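Local coordinates for protein cytochrome c-550 (Paracoccus denitrificans, PDB 1COT) that carries a covalently bound heme c and probably acts as a soluble electron-transfer protein in respiration, at residues 75-80 against 110-115; 12-17 against 100-105; 19-24 against 28-33. One frame throughout, in Å; residues are numbered along the deposited sequence.

Interaction 1. Residues 75-80 against 110-115; sequences DLIEYV and DVVAFL. With HEC (heme c), chain B.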
loop_
_atom_site.group_PDB
_atom_site.type_symbol
_atom_site.label_atom_id
_atom_site.label_comp_id
_atom_site.label_asym_id
_atom_site.label_seq_id
_atom_site.Cartn_x
_atom_site.Cartn_y
_atom_site.Cartn_z
ATOM N N ASP A 75 4.318 2.064 -8.760
ATOM C CA ASP A 75 3.081 2.695 -8.363
ATOM C C ASP A 75 3.040 2.854 -6.859
ATOM O O ASP A 75 2.558 3.852 -6.335
ATOM C CB ASP A 75 1.920 1.802 -8.803
ATOM C CG ASP A 75 1.533 2.048 -10.224
ATOM O OD1 ASP A 75 2.370 2.836 -10.847
ATOM O OD2 ASP A 75 0.543 1.587 -10.737
ATOM N N LEU A 76 3.540 1.835 -6.166
ATOM C CA LEU A 76 3.544 1.888 -4.721
ATOM C C LEU A 76 4.412 3.044 -4.243
ATOM O O LEU A 76 4.034 3.775 -3.322
ATOM C CB LEU A 76 3.959 0.566 -4.049
ATOM C CG LEU A 76 2.915 -0.558 -4.074
ATOM C CD1 LEU A 76 3.612 -1.899 -3.868
ATOM C CD2 LEU A 76 1.883 -0.341 -2.965
ATOM N N ILE A 77 5.572 3.226 -4.867
ATOM C CA ILE A 77 6.448 4.307 -4.484
ATOM C C ILE A 77 5.733 5.628 -4.697
ATOM O O ILE A 77 5.768 6.521 -3.848
ATOM C CB ILE A 77 7.681 4.219 -5.366
ATOM C CG1 ILE A 77 8.592 3.134 -4.799
ATOM C CG2 ILE A 77 8.402 5.558 -5.410
ATOM C CD1 ILE A 77 9.713 2.769 -5.770
ATOM N N GLU A 78 5.065 5.753 -5.840
ATOM C CA GLU A 78 4.362 6.983 -6.117
ATOM C C GLU A 78 3.245 7.268 -5.120
ATOM O O GLU A 78 3.152 8.355 -4.545
ATOM C CB GLU A 78 3.897 7.008 -7.571
ATOM C CG GLU A 78 3.454 8.400 -8.041
ATOM C CD GLU A 78 2.957 8.299 -9.451
ATOM O OE1 GLU A 78 3.081 7.291 -10.130
ATOM O OE2 GLU A 78 2.372 9.389 -9.882
ATOM N N TYR A 79 2.411 6.269 -4.889
ATOM C CA TYR A 79 1.308 6.396 -3.958
ATOM C C TYR A 79 1.724 6.742 -2.526
ATOM O O TYR A 79 1.137 7.639 -1.908
ATOM C CB TYR A 79 0.543 5.074 -3.975
ATOM C CG TYR A 79 -0.559 4.990 -2.954
ATOM C CD1 TYR A 79 -1.799 5.563 -3.231
ATOM C CD2 TYR A 79 -0.360 4.323 -1.742
ATOM C CE1 TYR A 79 -2.809 5.464 -2.270
ATOM C CE2 TYR A 79 -1.359 4.212 -0.769
ATOM C CZ TYR A 79 -2.592 4.795 -1.062
ATOM O OH TYR A 79 -3.596 4.707 -0.138
ATOM N N VAL A 80 2.722 6.044 -1.964
ATOM C CA VAL A 80 3.136 6.329 -0.584
ATOM C C VAL A 80 3.774 7.687 -0.449
ATOM O O VAL A 80 3.885 8.213 0.661
ATOM C CB VAL A 80 3.969 5.277 0.134
ATOM C CG1 VAL A 80 3.337 3.900 0.014
ATOM C CG2 VAL A 80 5.401 5.230 -0.405
ATOM N N ASP A 110 12.887 1.803 -0.377
ATOM C CA ASP A 110 13.283 0.831 0.620
ATOM C C ASP A 110 12.068 0.165 1.222
ATOM O O ASP A 110 11.986 -1.049 1.325
ATOM C CB ASP A 110 14.033 1.531 1.748
ATOM C CG ASP A 110 15.340 2.114 1.322
ATOM O OD1 ASP A 110 15.880 1.558 0.273
ATOM O OD2 ASP A 110 15.854 3.034 1.919
ATOM N N VAL A 111 11.104 0.992 1.628
ATOM C CA VAL A 111 9.914 0.412 2.211
ATOM C C VAL A 111 9.210 -0.463 1.181
ATOM O O VAL A 111 8.699 -1.534 1.502
ATOM C CB VAL A 111 9.014 1.403 2.953
ATOM C CG1 VAL A 111 8.160 2.208 1.979
ATOM C CG2 VAL A 111 8.122 0.662 3.936
ATOM N N VAL A 112 9.188 -0.024 -0.079
ATOM C CA VAL A 112 8.543 -0.818 -1.106
ATOM C C VAL A 112 9.272 -2.144 -1.307
ATOM O O VAL A 112 8.655 -3.190 -1.506
ATOM C CB VAL A 112 8.277 -0.015 -2.375
ATOM C CG1 VAL A 112 7.861 -0.939 -3.515
ATOM C CG2 VAL A 112 7.188 1.004 -2.103
ATOM N N ALA A 113 10.598 -2.105 -1.232
ATOM C CA ALA A 113 11.398 -3.312 -1.384
ATOM C C ALA A 113 11.030 -4.327 -0.300
ATOM O O ALA A 113 10.968 -5.531 -0.529
ATOM C CB ALA A 113 12.886 -2.980 -1.319
ATOM N N PHE A 114 10.784 -3.836 0.898
ATOM C CA PHE A 114 10.423 -4.698 1.987
ATOM C C PHE A 114 9.033 -5.259 1.749
ATOM O O PHE A 114 8.767 -6.410 2.076
ATOM C CB PHE A 114 10.401 -3.852 3.244
ATOM C CG PHE A 114 9.975 -4.610 4.453
ATOM C CD1 PHE A 114 10.769 -5.643 4.954
ATOM C CD2 PHE A 114 8.804 -4.223 5.094
ATOM C CE1 PHE A 114 10.398 -6.332 6.112
ATOM C CE2 PHE A 114 8.431 -4.894 6.259
ATOM C CZ PHE A 114 9.224 -5.933 6.745
ATOM N N LEU A 115 8.127 -4.443 1.202
ATOM C CA LEU A 115 6.796 -4.944 0.936
ATOM C C LEU A 115 6.915 -6.053 -0.102
ATOM O O LEU A 115 6.203 -7.052 -0.047
ATOM C CB LEU A 115 5.911 -3.829 0.370
ATOM C CG LEU A 115 5.634 -2.770 1.422
ATOM C CD1 LEU A 115 4.784 -1.675 0.795
ATOM C CD2 LEU A 115 4.876 -3.386 2.596
HETATM FE FE HEC B . -1.302 3.011 4.448
HETATM C CHA HEC B . -3.804 2.019 2.436
HETATM C CHB HEC B . 0.960 1.752 2.303
HETATM C CHC HEC B . 1.225 4.021 6.480
HETATM C CHD HEC B . -3.536 4.177 6.706
HETATM N NA HEC B . -1.380 2.088 2.713
HETATM C C1A HEC B . -2.548 1.755 2.037
HETATM C C2A HEC B . -2.204 1.072 0.810
HETATM C C3A HEC B . -0.863 0.985 0.748
HETATM C C4A HEC B . -0.360 1.611 1.930
HETATM C CMA HEC B . -0.013 0.368 -0.338
HETATM C CAA HEC B . -3.200 0.566 -0.198
HETATM C CBA HEC B . -3.534 -0.897 0.127
HETATM C CGA HEC B . -4.458 -1.626 -0.854
HETATM O O1A HEC B . -4.951 -2.589 -0.334
HETATM O O2A HEC B . -4.682 -1.316 -1.998
HETATM N NB HEC B . 0.664 2.942 4.414
HETATM C C1B HEC B . 1.394 2.317 3.451
HETATM C C2B HEC B . 2.777 2.428 3.799
HETATM C C3B HEC B . 2.831 3.071 4.955
HETATM C C4B HEC B . 1.522 3.394 5.327
HETATM C CMB HEC B . 3.915 1.892 2.910
HETATM C CAB HEC B . 4.058 3.515 5.644
HETATM C CBB HEC B . 5.080 4.384 4.966
HETATM N NC HEC B . -1.156 3.912 6.173
HETATM C C1C HEC B . -0.039 4.246 6.891
HETATM C C2C HEC B . -0.403 4.869 8.146
HETATM C C3C HEC B . -1.753 4.894 8.204
HETATM C C4C HEC B . -2.210 4.288 6.992
HETATM C CMC HEC B . 0.584 5.390 9.185
HETATM C CAC HEC B . -2.663 5.410 9.286
HETATM C CBC HEC B . -2.450 6.570 10.206
HETATM N ND HEC B . -3.284 3.119 4.539
HETATM C C1D HEC B . -4.020 3.629 5.577
HETATM C C2D HEC B . -5.430 3.492 5.264
HETATM C C3D HEC B . -5.473 2.868 4.072
HETATM C C4D HEC B . -4.148 2.653 3.613
HETATM C CMD HEC B . -6.584 3.963 6.121
HETATM C CAD HEC B . -6.688 2.593 3.273
HETATM C CBD HEC B . -6.750 3.835 2.330
HETATM C CGD HEC B . -8.041 4.140 1.669
HETATM O O1D HEC B . -9.017 3.431 1.714
HETATM O O2D HEC B . -8.049 5.215 1.015
#

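Interaction 2. Residues 12-17 against 100-105; sequences FNKCKA and MTFKMG. With HEC (heme c), chain B.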
loop_
_atom_site.group_PDB
_atom_site.type_symbol
_atom_site.label_atom_id
_atom_site.label_comp_id
_atom_site.label_asym_id
_atom_site.label_seq_id
_atom_site.Cartn_x
_atom_site.Cartn_y
_atom_site.Cartn_z
ATOM N N PHE A 12 9.348 0.650 7.764
ATOM C CA PHE A 12 8.026 0.116 8.039
ATOM C C PHE A 12 7.522 0.497 9.413
ATOM O O PHE A 12 6.321 0.448 9.695
ATOM C CB PHE A 12 7.962 -1.401 7.801
ATOM C CG PHE A 12 6.530 -1.794 7.595
ATOM C CD1 PHE A 12 5.920 -1.570 6.365
ATOM C CD2 PHE A 12 5.801 -2.359 8.641
ATOM C CE1 PHE A 12 4.581 -1.929 6.200
ATOM C CE2 PHE A 12 4.466 -2.724 8.471
ATOM C CZ PHE A 12 3.849 -2.505 7.238
ATOM N N ASN A 13 8.441 0.904 10.299
ATOM C CA ASN A 13 8.001 1.309 11.608
ATOM C C ASN A 13 7.078 2.511 11.484
ATOM O O ASN A 13 6.285 2.787 12.384
ATOM C CB ASN A 13 9.141 1.628 12.567
ATOM C CG ASN A 13 9.840 0.354 12.995
ATOM O OD1 ASN A 13 9.198 -0.694 13.180
ATOM N ND2 ASN A 13 11.159 0.439 13.120
ATOM N N LYS A 14 7.165 3.230 10.368
ATOM C CA LYS A 14 6.303 4.386 10.162
ATOM C C LYS A 14 4.925 3.942 9.726
ATOM O O LYS A 14 3.950 4.702 9.822
ATOM C CB LYS A 14 6.812 5.237 9.002
ATOM C CG LYS A 14 7.802 6.259 9.487
ATOM C CD LYS A 14 9.171 5.978 8.919
ATOM C CE LYS A 14 10.178 6.924 9.527
ATOM N NZ LYS A 14 11.545 6.473 9.274
ATOM N N CYS A 15 4.830 2.719 9.219
ATOM C CA CYS A 15 3.561 2.209 8.721
ATOM C C CYS A 15 2.806 1.306 9.651
ATOM O O CYS A 15 1.582 1.181 9.579
ATOM C CB CYS A 15 3.840 1.314 7.505
ATOM S SG CYS A 15 4.995 2.093 6.342
ATOM N N LYS A 16 3.569 0.664 10.511
ATOM C CA LYS A 16 3.012 -0.286 11.427
ATOM C C LYS A 16 1.858 0.080 12.334
ATOM O O LYS A 16 1.087 -0.783 12.758
ATOM C CB LYS A 16 4.010 -1.288 11.917
ATOM C CG LYS A 16 4.736 -0.815 13.161
ATOM C CD LYS A 16 5.813 -1.808 13.509
ATOM C CE LYS A 16 6.277 -1.677 14.941
ATOM N NZ LYS A 16 7.380 -2.586 15.276
ATOM N N ALA A 17 1.746 1.364 12.620
ATOM C CA ALA A 17 0.673 1.843 13.461
ATOM C C ALA A 17 -0.676 1.528 12.812
ATOM O O ALA A 17 -1.684 1.376 13.500
ATOM C CB ALA A 17 0.809 3.340 13.698
ATOM N N MET A 100 -6.013 7.362 3.758
ATOM C CA MET A 100 -4.610 7.364 4.157
ATOM C C MET A 100 -4.036 8.733 3.848
ATOM O O MET A 100 -3.796 9.067 2.691
ATOM C CB MET A 100 -3.781 6.307 3.412
ATOM C CG MET A 100 -2.362 6.243 3.951
ATOM S SD MET A 100 -1.420 4.951 3.113
ATOM C CE MET A 100 0.208 5.721 2.922
ATOM N N THR A 101 -3.814 9.535 4.886
ATOM C CA THR A 101 -3.260 10.869 4.705
ATOM C C THR A 101 -1.751 10.860 4.897
ATOM O O THR A 101 -1.068 11.829 4.586
ATOM C CB THR A 101 -3.848 11.854 5.730
ATOM O OG1 THR A 101 -3.598 11.386 7.039
ATOM C CG2 THR A 101 -5.346 12.039 5.508
ATOM N N PHE A 102 -1.228 9.760 5.426
ATOM C CA PHE A 102 0.197 9.648 5.666
ATOM C C PHE A 102 0.995 9.765 4.385
ATOM O O PHE A 102 0.632 9.169 3.371
ATOM C CB PHE A 102 0.487 8.279 6.271
ATOM C CG PHE A 102 1.850 8.205 6.894
ATOM C CD1 PHE A 102 2.062 8.798 8.141
ATOM C CD2 PHE A 102 2.871 7.533 6.226
ATOM C CE1 PHE A 102 3.303 8.733 8.767
ATOM C CE2 PHE A 102 4.127 7.461 6.822
ATOM C CZ PHE A 102 4.305 8.053 8.075
ATOM N N LYS A 103 2.082 10.525 4.436
ATOM C CA LYS A 103 2.915 10.716 3.267
ATOM C C LYS A 103 4.333 10.330 3.603
ATOM O O LYS A 103 4.802 10.566 4.715
ATOM C CB LYS A 103 2.994 12.197 2.896
ATOM C CG LYS A 103 1.644 12.833 2.605
ATOM C CD LYS A 103 1.642 14.355 2.758
ATOM C CE LYS A 103 0.355 14.884 3.338
ATOM N NZ LYS A 103 0.534 15.795 4.472
ATOM N N MET A 104 5.010 9.758 2.621
ATOM C CA MET A 104 6.388 9.368 2.807
ATOM C C MET A 104 7.214 10.065 1.743
ATOM O O MET A 104 7.155 9.697 0.573
ATOM C CB MET A 104 6.562 7.846 2.776
ATOM C CG MET A 104 7.616 7.399 3.749
ATOM S SD MET A 104 8.378 5.880 3.148
ATOM C CE MET A 104 9.403 5.458 4.574
ATOM N N GLY A 105 7.966 11.085 2.152
ATOM C CA GLY A 105 8.773 11.861 1.219
ATOM C C GLY A 105 10.161 11.345 0.898
ATOM O O GLY A 105 10.839 11.895 0.029
HETATM FE FE HEC B . -1.302 3.011 4.448
HETATM C CHA HEC B . -3.804 2.019 2.436
HETATM C CHB HEC B . 0.960 1.752 2.303
HETATM C CHC HEC B . 1.225 4.021 6.480
HETATM C CHD HEC B . -3.536 4.177 6.706
HETATM N NA HEC B . -1.380 2.088 2.713
HETATM C C1A HEC B . -2.548 1.755 2.037
HETATM C C2A HEC B . -2.204 1.072 0.810
HETATM C C3A HEC B . -0.863 0.985 0.748
HETATM C C4A HEC B . -0.360 1.611 1.930
HETATM C CMA HEC B . -0.013 0.368 -0.338
HETATM C CAA HEC B . -3.200 0.566 -0.198
HETATM C CBA HEC B . -3.534 -0.897 0.127
HETATM C CGA HEC B . -4.458 -1.626 -0.854
HETATM O O1A HEC B . -4.951 -2.589 -0.334
HETATM O O2A HEC B . -4.682 -1.316 -1.998
HETATM N NB HEC B . 0.664 2.942 4.414
HETATM C C1B HEC B . 1.394 2.317 3.451
HETATM C C2B HEC B . 2.777 2.428 3.799
HETATM C C3B HEC B . 2.831 3.071 4.955
HETATM C C4B HEC B . 1.522 3.394 5.327
HETATM C CMB HEC B . 3.915 1.892 2.910
HETATM C CAB HEC B . 4.058 3.515 5.644
HETATM C CBB HEC B . 5.080 4.384 4.966
HETATM N NC HEC B . -1.156 3.912 6.173
HETATM C C1C HEC B . -0.039 4.246 6.891
HETATM C C2C HEC B . -0.403 4.869 8.146
HETATM C C3C HEC B . -1.753 4.894 8.204
HETATM C C4C HEC B . -2.210 4.288 6.992
HETATM C CMC HEC B . 0.584 5.390 9.185
HETATM C CAC HEC B . -2.663 5.410 9.286
HETATM C CBC HEC B . -2.450 6.570 10.206
HETATM N ND HEC B . -3.284 3.119 4.539
HETATM C C1D HEC B . -4.020 3.629 5.577
HETATM C C2D HEC B . -5.430 3.492 5.264
HETATM C C3D HEC B . -5.473 2.868 4.072
HETATM C C4D HEC B . -4.148 2.653 3.613
HETATM C CMD HEC B . -6.584 3.963 6.121
HETATM C CAD HEC B . -6.688 2.593 3.273
HETATM C CBD HEC B . -6.750 3.835 2.330
HETATM C CGD HEC B . -8.041 4.140 1.669
HETATM O O1D HEC B . -9.017 3.431 1.714
HETATM O O2D HEC B . -8.049 5.215 1.015
#

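Interaction 3. Residues 19-24 against 28-33; sequences HMIQAP and DIIKGG. With HEC (heme c), chain B.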
loop_
_atom_site.group_PDB
_atom_site.type_symbol
_atom_site.label_atom_id
_atom_site.label_comp_id
_atom_site.label_asym_id
_atom_site.label_seq_id
_atom_site.Cartn_x
_atom_site.Cartn_y
_atom_site.Cartn_z
ATOM N N HIS A 19 -0.820 -0.612 9.667
ATOM C CA HIS A 19 -0.741 -1.779 8.816
ATOM C C HIS A 19 0.091 -2.912 9.394
ATOM O O HIS A 19 1.197 -2.698 9.870
ATOM C CB HIS A 19 0.007 -1.340 7.524
ATOM C CG HIS A 19 -0.681 -0.368 6.612
ATOM N ND1 HIS A 19 -1.775 -0.740 5.849
ATOM C CD2 HIS A 19 -0.413 0.937 6.328
ATOM C CE1 HIS A 19 -2.145 0.312 5.133
ATOM N NE2 HIS A 19 -1.353 1.339 5.405
ATOM N N MET A 20 -0.406 -4.123 9.239
ATOM C CA MET A 20 0.345 -5.266 9.686
ATOM C C MET A 20 0.767 -5.991 8.409
ATOM O O MET A 20 0.353 -5.630 7.306
ATOM C CB MET A 20 -0.580 -6.181 10.507
ATOM C CG MET A 20 -1.616 -6.880 9.628
ATOM S SD MET A 20 -2.722 -8.008 10.518
ATOM C CE MET A 20 -3.698 -6.823 11.478
ATOM N N ILE A 21 1.586 -7.014 8.558
ATOM C CA ILE A 21 2.028 -7.849 7.452
ATOM C C ILE A 21 1.729 -9.246 8.007
ATOM O O ILE A 21 2.471 -9.728 8.858
ATOM C CB ILE A 21 3.499 -7.676 7.041
ATOM C CG1 ILE A 21 3.676 -6.255 6.488
ATOM C CG2 ILE A 21 3.852 -8.691 5.955
ATOM C CD1 ILE A 21 5.088 -6.008 5.960
ATOM N N GLN A 22 0.636 -9.886 7.598
ATOM C CA GLN A 22 0.277 -11.205 8.104
ATOM C C GLN A 22 -0.032 -12.153 6.965
ATOM O O GLN A 22 -0.824 -11.841 6.072
ATOM C CB GLN A 22 -0.941 -11.098 9.029
ATOM C CG GLN A 22 -1.334 -12.401 9.751
ATOM C CD GLN A 22 -2.641 -12.152 10.473
ATOM O OE1 GLN A 22 -3.719 -12.239 9.872
ATOM N NE2 GLN A 22 -2.549 -11.802 11.755
ATOM N N ALA A 23 0.634 -13.302 7.019
ATOM C CA ALA A 23 0.493 -14.332 6.019
ATOM C C ALA A 23 -0.913 -14.881 6.052
ATOM O O ALA A 23 -1.613 -14.794 7.060
ATOM C CB ALA A 23 1.552 -15.404 6.202
ATOM N N PRO A 24 -1.301 -15.431 4.914
ATOM C CA PRO A 24 -2.622 -15.991 4.761
ATOM C C PRO A 24 -2.963 -17.035 5.801
ATOM O O PRO A 24 -4.126 -17.191 6.177
ATOM C CB PRO A 24 -2.779 -16.433 3.304
ATOM C CG PRO A 24 -1.585 -15.839 2.568
ATOM C CD PRO A 24 -0.564 -15.421 3.623
ATOM N N ASP A 28 1.999 -13.883 11.806
ATOM C CA ASP A 28 2.369 -12.490 11.846
ATOM C C ASP A 28 3.813 -12.326 11.413
ATOM O O ASP A 28 4.698 -12.987 11.944
ATOM C CB ASP A 28 2.271 -11.892 13.265
ATOM C CG ASP A 28 0.877 -11.487 13.668
ATOM O OD1 ASP A 28 0.123 -11.127 12.661
ATOM O OD2 ASP A 28 0.505 -11.479 14.823
ATOM N N ILE A 29 4.037 -11.461 10.434
ATOM C CA ILE A 29 5.370 -11.173 9.950
ATOM C C ILE A 29 5.739 -9.910 10.714
ATOM O O ILE A 29 6.732 -9.859 11.428
ATOM C CB ILE A 29 5.503 -11.095 8.445
ATOM C CG1 ILE A 29 5.294 -12.521 7.955
ATOM C CG2 ILE A 29 6.923 -10.651 8.133
ATOM C CD1 ILE A 29 4.840 -12.596 6.502
ATOM N N ILE A 30 4.899 -8.885 10.590
ATOM C CA ILE A 30 5.057 -7.630 11.300
ATOM C C ILE A 30 3.714 -7.396 11.953
ATOM O O ILE A 30 2.703 -7.244 11.257
ATOM C CB ILE A 30 5.388 -6.361 10.506
ATOM C CG1 ILE A 30 6.737 -6.447 9.794
ATOM C CG2 ILE A 30 5.309 -5.118 11.390
ATOM C CD1 ILE A 30 7.906 -6.753 10.725
ATOM N N LYS A 31 3.691 -7.387 13.276
ATOM C CA LYS A 31 2.421 -7.155 13.927
ATOM C C LYS A 31 2.135 -5.666 13.807
ATOM O O LYS A 31 3.010 -4.846 13.991
ATOM C CB LYS A 31 2.365 -7.651 15.360
ATOM C CG LYS A 31 1.204 -8.617 15.584
ATOM C CD LYS A 31 0.997 -8.986 17.045
ATOM C CE LYS A 31 -0.335 -8.544 17.631
ATOM N NZ LYS A 31 -0.789 -9.392 18.738
ATOM N N GLY A 32 0.910 -5.311 13.460
ATOM C CA GLY A 32 0.639 -3.897 13.281
ATOM C C GLY A 32 -0.833 -3.645 13.474
ATOM O O GLY A 32 -1.589 -4.577 13.732
ATOM N N GLY A 33 -1.235 -2.385 13.338
ATOM C CA GLY A 33 -2.620 -2.017 13.514
ATOM C C GLY A 33 -3.483 -2.490 12.363
ATOM O O GLY A 33 -3.044 -3.101 11.379
HETATM FE FE HEC B . -1.302 3.011 4.448
HETATM C CHA HEC B . -3.804 2.019 2.436
HETATM C CHB HEC B . 0.960 1.752 2.303
HETATM C CHC HEC B . 1.225 4.021 6.480
HETATM C CHD HEC B . -3.536 4.177 6.706
HETATM N NA HEC B . -1.380 2.088 2.713
HETATM C C1A HEC B . -2.548 1.755 2.037
HETATM C C2A HEC B . -2.204 1.072 0.810
HETATM C C3A HEC B . -0.863 0.985 0.748
HETATM C C4A HEC B . -0.360 1.611 1.930
HETATM C CMA HEC B . -0.013 0.368 -0.338
HETATM C CAA HEC B . -3.200 0.566 -0.198
HETATM C CBA HEC B . -3.534 -0.897 0.127
HETATM C CGA HEC B . -4.458 -1.626 -0.854
HETATM O O1A HEC B . -4.951 -2.589 -0.334
HETATM O O2A HEC B . -4.682 -1.316 -1.998
HETATM N NB HEC B . 0.664 2.942 4.414
HETATM C C1B HEC B . 1.394 2.317 3.451
HETATM C C2B HEC B . 2.777 2.428 3.799
HETATM C C3B HEC B . 2.831 3.071 4.955
HETATM C C4B HEC B . 1.522 3.394 5.327
HETATM C CMB HEC B . 3.915 1.892 2.910
HETATM C CAB HEC B . 4.058 3.515 5.644
HETATM C CBB HEC B . 5.080 4.384 4.966
HETATM N NC HEC B . -1.156 3.912 6.173
HETATM C C1C HEC B . -0.039 4.246 6.891
HETATM C C2C HEC B . -0.403 4.869 8.146
HETATM C C3C HEC B . -1.753 4.894 8.204
HETATM C C4C HEC B . -2.210 4.288 6.992
HETATM C CMC HEC B . 0.584 5.390 9.185
HETATM C CAC HEC B . -2.663 5.410 9.286
HETATM C CBC HEC B . -2.450 6.570 10.206
HETATM N ND HEC B . -3.284 3.119 4.539
HETATM C C1D HEC B . -4.020 3.629 5.577
HETATM C C2D HEC B . -5.430 3.492 5.264
HETATM C C3D HEC B . -5.473 2.868 4.072
HETATM C C4D HEC B . -4.148 2.653 3.613
HETATM C CMD HEC B . -6.584 3.963 6.121
HETATM C CAD HEC B . -6.688 2.593 3.273
HETATM C CBD HEC B . -6.750 3.835 2.330
HETATM C CGD HEC B . -8.041 4.140 1.669
HETATM O O1D HEC B . -9.017 3.431 1.714
HETATM O O2D HEC B . -8.049 5.215 1.015
HETATM O O HOH W 1 -3.511 -3.979 8.903
#

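Interaction 1. Residues 75-80 against 110-115
Ile77 and Val112 have the nearest CA atoms of the two segments, 6.5 Å apart, and the contact between them is carried by apolar side chains. Val112 turns one methyl to the other helix: CG2 lies 3.7 Å from Ile77 CG1, the two side chains crossing at about a right angle, and the same methyl reaches Leu76 CB at 3.8 Å. With CG1 of Val112 anti to the backbone N (chi1 169°), CG2 is the branch turned to both partners at once.

A second set of contacts runs from residues 75-80 to the heme. Leu76 CD2 touches the ring methyl HEC CMA at 3.3 Å, and Val80 CG1 lies 3.6 Å from the methyl HEC CMB. Tyr79, on the next side of the helix, brings CE2 to 3.6 Å from HEC C3A, its ring set obliquely to the porphyrin. One helix face thus packs on helix 108-117 while the adjoining one lines the heme pocket.

Helix 73-81 in this way touches both the heme and helix 108-117, by adjoining faces; the latter is backed in turn by helix 5-11, where Phe114 touches Glu9 and Val111 touches Glu11.

Interaction 2. Residues 12-17 against 100-105
Lys14 and Phe102 make a partly buried, largely apolar contact beside the heme, joining the heme-attachment segment after helix 5-11 to the loop that supplies the axial methionine. The aliphatic start of Lys14 does the touching: CB lies 3.9 Å from Phe102 CZ, and the two side chains cross at about a right angle. Lys14 O stands over a face of the same ring, 3.8 Å from Phe102 CZ, and the heme methyl HEC CMC shares that same face. The first torsion of Phe102, with CG anti to the backbone N (chi1 -164°), swings the ring toward Lys14 and the heme edge. The charged end of Lys14 leads elsewhere, NZ forming a salt bridge with Glu11.

The heme joins the segments more firmly than their direct packing. Cys15 SG is bonded to HEC CAB at 1.8 Å. On the iron, Met100 SD is bound to HEC FE at 2.4 Å, opposite His19. The vinyl-derived carbon HEC CBB, next to the thioether, is met by Phe102 CE2 at 3.7 Å and by Met104 SD at 4.1 Å.

Around this site, Phe12 and Met104 both pack on Val111 of helix 108-117.

Interaction 3. Residues 19-24 against 28-33
Gln22 and Asp28 face each other across a short antiparallel pairing, and the Gln22 side chain can be followed along the carboxylate. Its CB lies 3.8 Å from Asp28 OD1, CG is nearer, at 3.5 Å, and CD lies 3.7 Å from the same oxygen. With CG anti to the backbone N (chi1 -174°) and the chain extended beyond it, NE2 reaches OD1 of Asp28 in a 2.9 Å hydrogen bond with an N-H...O angle of 161°. The acceptor lies close to the amide plane, whereas NE2 meets OD1 on the syn side but well out of the carboxylate plane; the two planes are 25° apart. A leucine in place of Gln22 would probably leave Asp28 OD1 without this donor and the carboxylate freer to turn.

Ile21 and Ile30 lie side by side on the other face; Ile21 CG2 also packs on Ile29 CB at 3.8 Å. Ile21 O accepts from both Ile29 N (2.8 Å) and Ile30 N, and Ile21 N donates to Ile30 O. Farther along, a water links Met20 N to Gly33 O, and a CB on Gly32 would collide with His19 O.

His19 turns away from this pairing and binds the heme iron, HEC FE, through NE2 at 1.9 Å, while ND1 is hydrogen-bonded to Pro37 O. The two residues facing Ile21 define a classic beta bulge, here placed just after the proximal histidine of the CXXCH heme-binding motif of c-type cytochromes.

How the interactions relate
All three interactions touch heme c. Interactions 2 and 3 provide its iron ligands from opposite sides, Met100 and His19, while residues 75-80 of interaction 1 pack against methyls and a pyrrole at the heme edge. Interaction 3 is nested within the loop closed by interaction 2, and Lys16 O and Gly33 N, 2.9 Å apart, probably form a hydrogen bond; Phe12 CZ also packs on Ile21 CG1 at 3.8 Å. Interactions 1 and 2 alternate along the chain and are joined by a probable hydrogen bond of 2.7 Å from Met104 N to Val80 O. Phe114 ties interaction 1 to both others, its CE2 lying 3.5 Å from Ile21 CD1 and 3.8 Å from Phe12 CB.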